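Long-range contacts in mandelate racemase/muconate lactonizing enzyme family protein (Roseovarius sp. TM1035, PDB 3T9P), which probably catalyses an isomerisation or related reaction on a carboxylate substrate, as members of the enolase superfamily do, though its own substrate is not established: residues V39-D44 against T109-M114; M23-L28 against T76-F81; K220-N225 against L249-A254. One frame throughout, in Å; residues are numbered along the deposited sequence.

Interaction 1. Residues V39-D44 against T109-M114; sequences VRVTTD and TALWDM
Ala-110 sets its methyl group against the strand, where it meets two valines. CB lies 4.0 Å from CG1 of Val-39 and 3.8 Å from CG1 of Val-41. Val-41 CG1 also rests 3.7 Å from the Ala-110 carbonyl O, which already accepts the helical bond from Met-114 N. The small alanine allows a close approach here: its CA is 6.0 Å from that of Val-41. One residue on, Leu-111 reaches back to the strand with one branch. Its CD2 touches CG2 of Val-41 at 3.8 Å, and the two side chains cross at about a right angle. Val-41 turns CG1 into the slot between its backbone N and carbonyl carbon (chi1 65°), and the two methyls thus serve different helix residues. Met-114, one turn after Ala-110, packs its CB on Val-41 CG1. Its chain then bends at chi2 and chi3, and CE reaches Thr-43 CG2 at 3.8 Å. Thr-43 offers only its methyl to the methionine; OG1 is hydrogen-bonded to Ser-45 OG. No hydrogen bond joins the two segments, and the touching residues are all buried. Residues 109-114 of helix 98-119 cross residues 39-43 of strand 37-43 at -53°, on one face of the N-terminal domain's sheet. That strand runs between strands 25-32 and 48-52. Asp-113 ties the same helix to strand 48-52 by accepting from Trp-50 N.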
loop_
_atom_site.group_PDB
_atom_site.type_symbol
_atom_site.label_atom_id
_atom_site.label_comp_id
_atom_site.label_asym_id
_atom_site.label_seq_id
_atom_site.Cartn_x
_atom_site.Cartn_y
_atom_site.Cartn_z
ATOM N N VAL A 39 -19.462 -7.963 -4.831
ATOM C CA VAL A 39 -19.076 -8.110 -6.203
ATOM C C VAL A 39 -19.834 -9.342 -6.749
ATOM O O VAL A 39 -19.846 -10.432 -6.117
ATOM C CB VAL A 39 -17.521 -8.359 -6.351
ATOM C CG1 VAL A 39 -17.163 -8.726 -7.878
ATOM C CG2 VAL A 39 -16.699 -7.053 -5.900
ATOM N N ARG A 40 -20.444 -9.166 -7.900
ATOM C CA ARG A 40 -21.023 -10.245 -8.672
ATOM C C ARG A 40 -20.247 -10.428 -9.984
ATOM O O ARG A 40 -20.098 -9.535 -10.751
ATOM C CB ARG A 40 -22.537 -10.091 -8.926
ATOM C CG ARG A 40 -23.101 -11.230 -9.721
ATOM C CD ARG A 40 -24.619 -11.261 -9.869
ATOM N NE ARG A 40 -25.131 -10.103 -10.550
ATOM C CZ ARG A 40 -26.351 -9.641 -10.428
ATOM N NH1 ARG A 40 -27.233 -10.283 -9.694
ATOM N NH2 ARG A 40 -26.686 -8.551 -11.029
ATOM N N VAL A 41 -19.796 -11.632 -10.194
ATOM C CA VAL A 41 -19.077 -12.050 -11.377
ATOM C C VAL A 41 -19.995 -12.932 -12.230
ATOM O O VAL A 41 -20.699 -13.747 -11.724
ATOM C CB VAL A 41 -17.784 -12.823 -11.080
ATOM C CG1 VAL A 41 -18.064 -14.112 -10.425
ATOM C CG2 VAL A 41 -16.927 -13.024 -12.317
ATOM N N THR A 42 -19.980 -12.682 -13.526
ATOM C CA THR A 42 -20.645 -13.504 -14.533
ATOM C C THR A 42 -19.685 -14.011 -15.611
ATOM O O THR A 42 -18.960 -13.246 -16.161
ATOM C CB THR A 42 -21.793 -12.738 -15.201
ATOM O OG1 THR A 42 -22.642 -12.182 -14.230
ATOM C CG2 THR A 42 -22.601 -13.644 -16.104
ATOM N N THR A 43 -19.683 -15.308 -15.875
ATOM C CA THR A 43 -18.835 -15.900 -16.893
ATOM C C THR A 43 -19.515 -15.849 -18.256
ATOM O O THR A 43 -20.658 -15.550 -18.328
ATOM C CB THR A 43 -18.426 -17.365 -16.618
ATOM O OG1 THR A 43 -19.560 -18.210 -16.781
ATOM C CG2 THR A 43 -17.845 -17.519 -15.239
ATOM N N ASP A 44 -18.779 -16.207 -19.298
ATOM C CA ASP A 44 -19.306 -16.283 -20.657
ATOM C C ASP A 44 -20.412 -17.334 -20.749
ATOM O O ASP A 44 -21.243 -17.230 -21.566
ATOM C CB ASP A 44 -18.267 -16.431 -21.761
ATOM C CG ASP A 44 -17.272 -17.516 -21.524
ATOM O OD1 ASP A 44 -17.376 -18.336 -20.627
ATOM O OD2 ASP A 44 -16.315 -17.522 -22.250
ATOM N N THR A 109 -12.849 -13.464 -4.228
ATOM C CA THR A 109 -13.965 -14.125 -3.478
ATOM C C THR A 109 -15.187 -14.428 -4.355
ATOM O O THR A 109 -15.838 -15.412 -4.158
ATOM C CB THR A 109 -14.421 -13.301 -2.226
ATOM O OG1 THR A 109 -14.603 -11.943 -2.620
ATOM C CG2 THR A 109 -13.323 -13.320 -1.122
ATOM N N ALA A 110 -15.480 -13.585 -5.347
ATOM C CA ALA A 110 -16.619 -13.844 -6.219
ATOM C C ALA A 110 -16.287 -15.079 -7.060
ATOM O O ALA A 110 -17.140 -15.885 -7.350
ATOM C CB ALA A 110 -16.819 -12.604 -7.170
ATOM N N LEU A 111 -15.027 -15.186 -7.508
ATOM C CA LEU A 111 -14.670 -16.335 -8.351
ATOM C C LEU A 111 -14.672 -17.667 -7.578
ATOM O O LEU A 111 -15.011 -18.719 -8.148
ATOM C CB LEU A 111 -13.325 -16.089 -9.036
ATOM C CG LEU A 111 -13.310 -14.995 -10.111
ATOM C CD1 LEU A 111 -11.849 -14.711 -10.497
ATOM C CD2 LEU A 111 -14.133 -15.395 -11.368
ATOM N N TRP A 112 -14.222 -17.681 -6.317
ATOM C CA TRP A 112 -14.362 -18.943 -5.530
ATOM C C TRP A 112 -15.842 -19.324 -5.402
ATOM O O TRP A 112 -16.174 -20.490 -5.453
ATOM C CB TRP A 112 -13.693 -18.799 -4.121
ATOM C CG TRP A 112 -12.172 -18.755 -4.236
ATOM C CD1 TRP A 112 -11.320 -17.659 -4.026
ATOM C CD2 TRP A 112 -11.352 -19.855 -4.557
ATOM N NE1 TRP A 112 -10.017 -18.046 -4.182
ATOM C CE2 TRP A 112 -10.003 -19.385 -4.561
ATOM C CE3 TRP A 112 -11.622 -21.223 -4.857
ATOM C CZ2 TRP A 112 -8.923 -20.235 -4.861
ATOM C CZ3 TRP A 112 -10.537 -22.065 -5.215
ATOM C CH2 TRP A 112 -9.205 -21.562 -5.206
ATOM N N ASP A 113 -16.698 -18.362 -5.119
ATOM C CA ASP A 113 -18.135 -18.652 -4.931
ATOM C C ASP A 113 -18.713 -19.158 -6.260
ATOM O O ASP A 113 -19.484 -20.092 -6.276
ATOM C CB ASP A 113 -18.897 -17.362 -4.540
ATOM C CG ASP A 113 -20.404 -17.657 -4.112
ATOM O OD1 ASP A 113 -20.599 -18.495 -3.163
ATOM O OD2 ASP A 113 -21.352 -17.028 -4.764
ATOM N N MET A 114 -18.311 -18.541 -7.344
ATOM C CA MET A 114 -18.711 -18.970 -8.693
ATOM C C MET A 114 -18.345 -20.420 -8.937
ATOM O O MET A 114 -19.235 -21.243 -9.296
ATOM C CB MET A 114 -18.161 -18.001 -9.791
ATOM C CG MET A 114 -18.703 -18.306 -11.260
ATOM S SD MET A 114 -17.838 -19.754 -11.972
ATOM C CE MET A 114 -16.172 -19.069 -12.140
#

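Interaction 2. Residues M23-L28 against T76-F81; sequences MRIARL and TDALDF
Two backbone hydrogen bonds join Met-23 and Ile-25 to the facing loop. Ile-25 N donates to Thr-76 O at 2.8 Å, meeting the carbonyl almost end-on. Ala-78 N donates to Met-23 O at 2.9 Å, with the donor tilted 29° from the carbonyl plane. Between these bonds sit Arg-24 and Asp-77, paired in a single backbone bridge. The CA of Arg-24 also makes a CA-H...O contact of 3.1 Å with Thr-76 O, so that carbonyl is met twice. A water accepts from Met-23 N and donates to OD1 of Asp-77. The same OD1 receives Leu-79 N from above the carboxylate plane, at 2.8 Å. This closes an Asx turn, which bends the loop just after the bridge. The loop links helices 58-73 and 82-91 of the N-terminal domain, and the bridge fastens it to the lead-in of strand 25-32. Arg-24 bends at chi2 and chi3 and folds back over the loop. One face of its guanidinium lies on the Thr-76 to Asp-77 peptide, with Asp-77 N 3.5 Å above the plane. NE is hydrogen-bonded to Gly-75 O. Asp-77 OD2 is 4.6 Å from Arg-24 NH1 and well out of the guanidinium plane, so any attraction is of charge alone. Farther out, Ile-25 CG1 packs on the Ala-78 methyl and its CD1 lies beside Thr-76 OG1, which bonds to Ala-73 O. Met-23 CG meets Leu-79 CD1 at 3.8 Å.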
loop_
_atom_site.group_PDB
_atom_site.type_symbol
_atom_site.label_atom_id
_atom_site.label_comp_id
_atom_site.label_asym_id
_atom_site.label_seq_id
_atom_site.Cartn_x
_atom_site.Cartn_y
_atom_site.Cartn_z
ATOM N N MET A 23 -14.021 -21.564 -19.258
ATOM C CA MET A 23 -14.846 -20.318 -19.327
ATOM C C MET A 23 -14.068 -19.043 -18.919
ATOM O O MET A 23 -13.045 -19.146 -18.223
ATOM C CB MET A 23 -16.124 -20.469 -18.495
ATOM C CG MET A 23 -15.952 -21.071 -17.141
ATOM S SD MET A 23 -17.562 -21.117 -16.260
ATOM C CE MET A 23 -18.545 -22.093 -17.346
ATOM N N ARG A 24 -14.578 -17.903 -19.340
ATOM C CA ARG A 24 -13.842 -16.647 -19.273
ATOM C C ARG A 24 -14.712 -15.712 -18.493
ATOM O O ARG A 24 -15.933 -15.794 -18.577
ATOM C CB ARG A 24 -13.633 -16.036 -20.698
ATOM C CG ARG A 24 -12.758 -16.860 -21.755
ATOM C CD ARG A 24 -11.543 -17.652 -21.206
ATOM N NE ARG A 24 -10.320 -16.859 -21.248
ATOM C CZ ARG A 24 -9.058 -17.309 -21.102
ATOM N NH1 ARG A 24 -8.764 -18.616 -20.881
ATOM N NH2 ARG A 24 -8.054 -16.408 -21.169
ATOM N N ILE A 25 -14.106 -14.726 -17.812
ATOM C CA ILE A 25 -14.899 -13.680 -17.133
ATOM C C ILE A 25 -15.596 -12.699 -18.140
ATOM O O ILE A 25 -14.913 -11.993 -18.918
ATOM C CB ILE A 25 -14.008 -12.820 -16.077
ATOM C CG1 ILE A 25 -13.406 -13.795 -15.101
ATOM C CG2 ILE A 25 -14.900 -11.709 -15.405
ATOM C CD1 ILE A 25 -12.294 -13.280 -14.178
ATOM N N ALA A 26 -16.901 -12.558 -18.019
ATOM C CA ALA A 26 -17.653 -11.640 -18.858
ATOM C C ALA A 26 -18.078 -10.314 -18.264
ATOM O O ALA A 26 -18.123 -9.346 -18.938
ATOM C CB ALA A 26 -18.848 -12.331 -19.453
ATOM N N ARG A 27 -18.346 -10.257 -17.014
ATOM C CA ARG A 27 -18.977 -9.153 -16.335
ATOM C C ARG A 27 -18.595 -9.114 -14.854
ATOM O O ARG A 27 -18.437 -10.140 -14.219
ATOM C CB ARG A 27 -20.498 -9.234 -16.481
ATOM C CG ARG A 27 -21.246 -8.079 -15.835
ATOM C CD ARG A 27 -22.725 -8.027 -16.180
ATOM N NE ARG A 27 -22.948 -7.746 -17.596
ATOM C CZ ARG A 27 -23.367 -8.643 -18.476
ATOM N NH1 ARG A 27 -23.616 -9.888 -18.090
ATOM N NH2 ARG A 27 -23.543 -8.299 -19.746
ATOM N N LEU A 28 -18.368 -7.953 -14.363
ATOM C CA LEU A 28 -18.077 -7.722 -12.963
ATOM C C LEU A 28 -18.889 -6.538 -12.488
ATOM O O LEU A 28 -18.764 -5.502 -13.020
ATOM C CB LEU A 28 -16.579 -7.511 -12.703
ATOM C CG LEU A 28 -15.669 -8.740 -12.820
ATOM C CD1 LEU A 28 -14.264 -8.423 -13.004
ATOM C CD2 LEU A 28 -15.808 -9.766 -11.738
ATOM N N THR A 76 -10.526 -13.043 -18.967
ATOM C CA THR A 76 -9.523 -14.009 -18.513
ATOM C C THR A 76 -10.196 -15.314 -18.014
ATOM O O THR A 76 -11.398 -15.308 -17.832
ATOM C CB THR A 76 -8.572 -13.433 -17.344
ATOM O OG1 THR A 76 -9.376 -13.217 -16.189
ATOM C CG2 THR A 76 -7.887 -12.124 -17.800
ATOM N N ASP A 77 -9.398 -16.357 -17.706
ATOM C CA ASP A 77 -9.882 -17.687 -17.240
ATOM C C ASP A 77 -10.582 -17.553 -15.887
ATOM O O ASP A 77 -9.910 -17.227 -14.856
ATOM C CB ASP A 77 -8.643 -18.633 -17.176
ATOM C CG ASP A 77 -8.983 -20.065 -16.821
ATOM O OD1 ASP A 77 -10.138 -20.416 -16.404
ATOM O OD2 ASP A 77 -8.031 -20.884 -16.955
ATOM N N ALA A 78 -11.903 -17.832 -15.880
ATOM C CA ALA A 78 -12.716 -17.758 -14.639
ATOM C C ALA A 78 -12.459 -18.878 -13.672
ATOM O O ALA A 78 -12.801 -18.709 -12.464
ATOM C CB ALA A 78 -14.230 -17.544 -14.885
ATOM N N LEU A 79 -11.744 -19.946 -14.119
ATOM C CA LEU A 79 -11.583 -21.120 -13.259
ATOM C C LEU A 79 -10.167 -21.370 -12.766
ATOM O O LEU A 79 -9.917 -22.305 -11.996
ATOM C CB LEU A 79 -12.093 -22.402 -14.023
ATOM C CG LEU A 79 -13.615 -22.352 -14.373
ATOM C CD1 LEU A 79 -13.868 -23.632 -15.187
ATOM C CD2 LEU A 79 -14.423 -22.312 -13.100
ATOM N N ASP A 80 -9.217 -20.596 -13.249
ATOM C CA ASP A 80 -7.833 -20.858 -12.858
ATOM C C ASP A 80 -7.243 -19.470 -12.899
ATOM O O ASP A 80 -6.895 -18.943 -13.989
ATOM C CB ASP A 80 -7.125 -21.790 -13.817
ATOM C CG ASP A 80 -5.657 -22.041 -13.384
ATOM O OD1 ASP A 80 -5.330 -21.789 -12.222
ATOM O OD2 ASP A 80 -4.814 -22.416 -14.190
ATOM N N PHE A 81 -7.297 -18.790 -11.745
ATOM C CA PHE A 81 -7.067 -17.297 -11.807
ATOM C C PHE A 81 -5.931 -16.816 -10.899
ATOM O O PHE A 81 -5.717 -15.614 -10.755
ATOM C CB PHE A 81 -8.407 -16.580 -11.484
ATOM C CG PHE A 81 -8.919 -16.812 -10.071
ATOM C CD1 PHE A 81 -8.521 -15.932 -9.016
ATOM C CD2 PHE A 81 -9.835 -17.862 -9.769
ATOM C CE1 PHE A 81 -8.991 -16.086 -7.756
ATOM C CE2 PHE A 81 -10.347 -18.018 -8.480
ATOM C CZ PHE A 81 -9.924 -17.125 -7.436
HETATM O O HOH W 1 -11.645 -22.068 -17.895
#

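Interaction 3. Residues K220-N225 against L249-A254; sequences KLLQDN and LLLDVA
The carboxamide of Gln-223 is the flat group that meets the turn of Leu-249, Leu-250 and Leu-251. Its end points at two backbone nitrogens. The atom modelled as NE2 lies 2.7 Å from Leu-250 N and 2.9 Å from Leu-251 N. Three leucine side chains close round the same end: CB of Leu-249, CB of Leu-250 and CG of Leu-251. The glutamine chain is extended beyond CG (chi2 174°), which carries the amide from the helix to the turn. Along the way Gln-223 CG packs 3.9 Å from Leu-251 CG. With CG set between its backbone N and carbonyl carbon (chi1 46°), Leu-251 turns CD2 to the helix, 3.7 Å from Leu-222 CB. Leu-249 meets the previous turn of the helix, with its CD2 4.1 Å from Lys-220 N. The contact joins the last turn of helix 212-224 to the turn between helix 239-248 and strand 252-255. In the enolase-type barrel this is the side where strands begin, away from the strand ends that carry the catalytic groups in this family. Phe-230 of strand 229-231 touches Leu-222, Leu-249 and Leu-251. As modelled, an amide nitrogen faces two backbone nitrogens, an unlikely match of donors. The amide is probably turned over; with it turned back, one side-chain oxygen may accept from both Leu-250 N and Leu-251 N.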
loop_
_atom_site.group_PDB
_atom_site.type_symbol
_atom_site.label_atom_id
_atom_site.label_comp_id
_atom_site.label_asym_id
_atom_site.label_seq_id
_atom_site.Cartn_x
_atom_site.Cartn_y
_atom_site.Cartn_z
ATOM N N LYS A 220 4.052 -9.341 31.139
ATOM C CA LYS A 220 4.156 -10.120 32.424
ATOM C C LYS A 220 2.870 -10.095 33.279
ATOM O O LYS A 220 2.525 -11.099 33.876
ATOM C CB LYS A 220 5.364 -9.631 33.206
ATOM C CG LYS A 220 6.656 -9.907 32.476
ATOM C CD LYS A 220 7.759 -9.224 33.169
ATOM C CE LYS A 220 9.031 -9.648 32.468
ATOM N NZ LYS A 220 10.085 -8.854 33.109
ATOM N N LEU A 221 2.112 -8.991 33.258
ATOM C CA LEU A 221 0.792 -8.976 33.896
ATOM C C LEU A 221 -0.207 -9.897 33.180
ATOM O O LEU A 221 -1.033 -10.592 33.860
ATOM C CB LEU A 221 0.262 -7.550 33.940
ATOM C CG LEU A 221 1.141 -6.552 34.738
ATOM C CD1 LEU A 221 0.727 -5.027 34.571
ATOM C CD2 LEU A 221 1.253 -6.943 36.245
ATOM N N LEU A 222 -0.116 -9.957 31.822
ATOM C CA LEU A 222 -0.993 -10.859 31.034
ATOM C C LEU A 222 -0.674 -12.294 31.473
ATOM O O LEU A 222 -1.586 -13.080 31.656
ATOM C CB LEU A 222 -0.726 -10.777 29.494
ATOM C CG LEU A 222 -0.963 -9.343 28.908
ATOM C CD1 LEU A 222 -0.574 -9.276 27.418
ATOM C CD2 LEU A 222 -2.407 -8.878 29.103
ATOM N N GLN A 223 0.610 -12.620 31.553
ATOM C CA GLN A 223 1.019 -14.008 31.967
ATOM C C GLN A 223 0.470 -14.360 33.401
ATOM O O GLN A 223 -0.057 -15.479 33.674
ATOM C CB GLN A 223 2.520 -14.138 31.816
ATOM C CG GLN A 223 2.938 -14.176 30.350
ATOM C CD GLN A 223 4.437 -14.170 30.106
ATOM O OE1 GLN A 223 5.289 -13.817 31.008
ATOM N NE2 GLN A 223 4.820 -14.516 28.900
ATOM N N ASP A 224 0.561 -13.408 34.327
ATOM C CA ASP A 224 0.076 -13.631 35.689
ATOM C C ASP A 224 -1.374 -13.962 35.658
ATOM O O ASP A 224 -1.899 -14.659 36.576
ATOM C CB ASP A 224 0.178 -12.303 36.484
ATOM C CG ASP A 224 1.600 -12.003 36.924
ATOM O OD1 ASP A 224 2.482 -12.931 36.909
ATOM O OD2 ASP A 224 1.842 -10.828 37.298
ATOM N N ASN A 225 -2.095 -13.316 34.730
ATOM C CA ASN A 225 -3.487 -13.602 34.554
ATOM C C ASN A 225 -3.924 -14.726 33.580
ATOM O O ASN A 225 -5.128 -14.847 33.259
ATOM C CB ASN A 225 -4.159 -12.264 34.177
ATOM C CG ASN A 225 -4.156 -11.334 35.352
ATOM O OD1 ASN A 225 -3.230 -10.524 35.539
ATOM N ND2 ASN A 225 -5.116 -11.555 36.236
ATOM N N LEU A 249 8.772 -12.912 26.067
ATOM C CA LEU A 249 7.564 -13.448 26.729
ATOM C C LEU A 249 7.392 -14.871 26.404
ATOM O O LEU A 249 7.840 -15.383 25.310
ATOM C CB LEU A 249 6.280 -12.679 26.280
ATOM C CG LEU A 249 6.327 -11.180 26.680
ATOM C CD1 LEU A 249 4.987 -10.451 26.279
ATOM C CD2 LEU A 249 6.436 -10.878 28.222
ATOM N N LEU A 250 6.727 -15.556 27.325
ATOM C CA LEU A 250 6.451 -16.922 27.053
ATOM C C LEU A 250 5.172 -17.030 26.364
ATOM O O LEU A 250 4.923 -18.087 25.803
ATOM C CB LEU A 250 6.370 -17.742 28.383
ATOM C CG LEU A 250 7.753 -17.773 29.013
ATOM C CD1 LEU A 250 7.518 -18.384 30.340
ATOM C CD2 LEU A 250 8.709 -18.594 28.287
ATOM N N LEU A 251 4.255 -16.033 26.508
ATOM C CA LEU A 251 2.961 -16.198 25.813
ATOM C C LEU A 251 3.255 -16.040 24.299
ATOM O O LEU A 251 4.356 -15.743 23.934
ATOM C CB LEU A 251 1.863 -15.236 26.342
ATOM C CG LEU A 251 2.337 -13.792 26.517
ATOM C CD1 LEU A 251 2.778 -13.191 25.182
ATOM C CD2 LEU A 251 1.173 -12.918 27.105
ATOM N N ASP A 252 2.272 -16.306 23.429
ATOM C CA ASP A 252 2.392 -16.175 21.945
ATOM C C ASP A 252 2.145 -14.694 21.575
ATOM O O ASP A 252 1.126 -14.102 21.960
ATOM C CB ASP A 252 1.321 -17.075 21.290
ATOM C CG ASP A 252 1.621 -18.635 21.447
ATOM O OD1 ASP A 252 2.846 -19.004 21.529
ATOM O OD2 ASP A 252 0.639 -19.456 21.450
ATOM N N VAL A 253 3.098 -14.098 20.893
ATOM C CA VAL A 253 2.920 -12.794 20.296
ATOM C C VAL A 253 2.426 -13.072 18.863
ATOM O O VAL A 253 2.995 -13.961 18.158
ATOM C CB VAL A 253 4.205 -11.996 20.356
ATOM C CG1 VAL A 253 4.136 -10.645 19.519
ATOM C CG2 VAL A 253 4.573 -11.724 21.827
ATOM N N ALA A 254 1.286 -12.423 18.478
ATOM C CA ALA A 254 0.591 -12.722 17.188
ATOM C C ALA A 254 0.530 -11.362 16.439
ATOM O O ALA A 254 0.529 -10.274 17.078
ATOM C CB ALA A 254 -0.756 -13.227 17.419
#

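From the N terminus, residues 23-28 come first and lead into strand 25-32. Strand 37-43 follows beside it and carries residues 39-44. The chain then passes through helix 58-73 to residues 76-81, which close interaction 2. Helix 98-119 comes later and closes interaction 1, so the two loops cross. Their centres are 8 Å apart, and they touch where Thr-42 O meets Ala-26 N. Together they tie the sheet of the N-terminal domain to helix 98-119 and to the loop between helices 58-73 and 82-91. Interaction 3 opens only afterwards, in the barrel domain, and spans 23 residues that include strand 229-231 and helix 239-248. Its centre is about 43 Å from that of interaction 1.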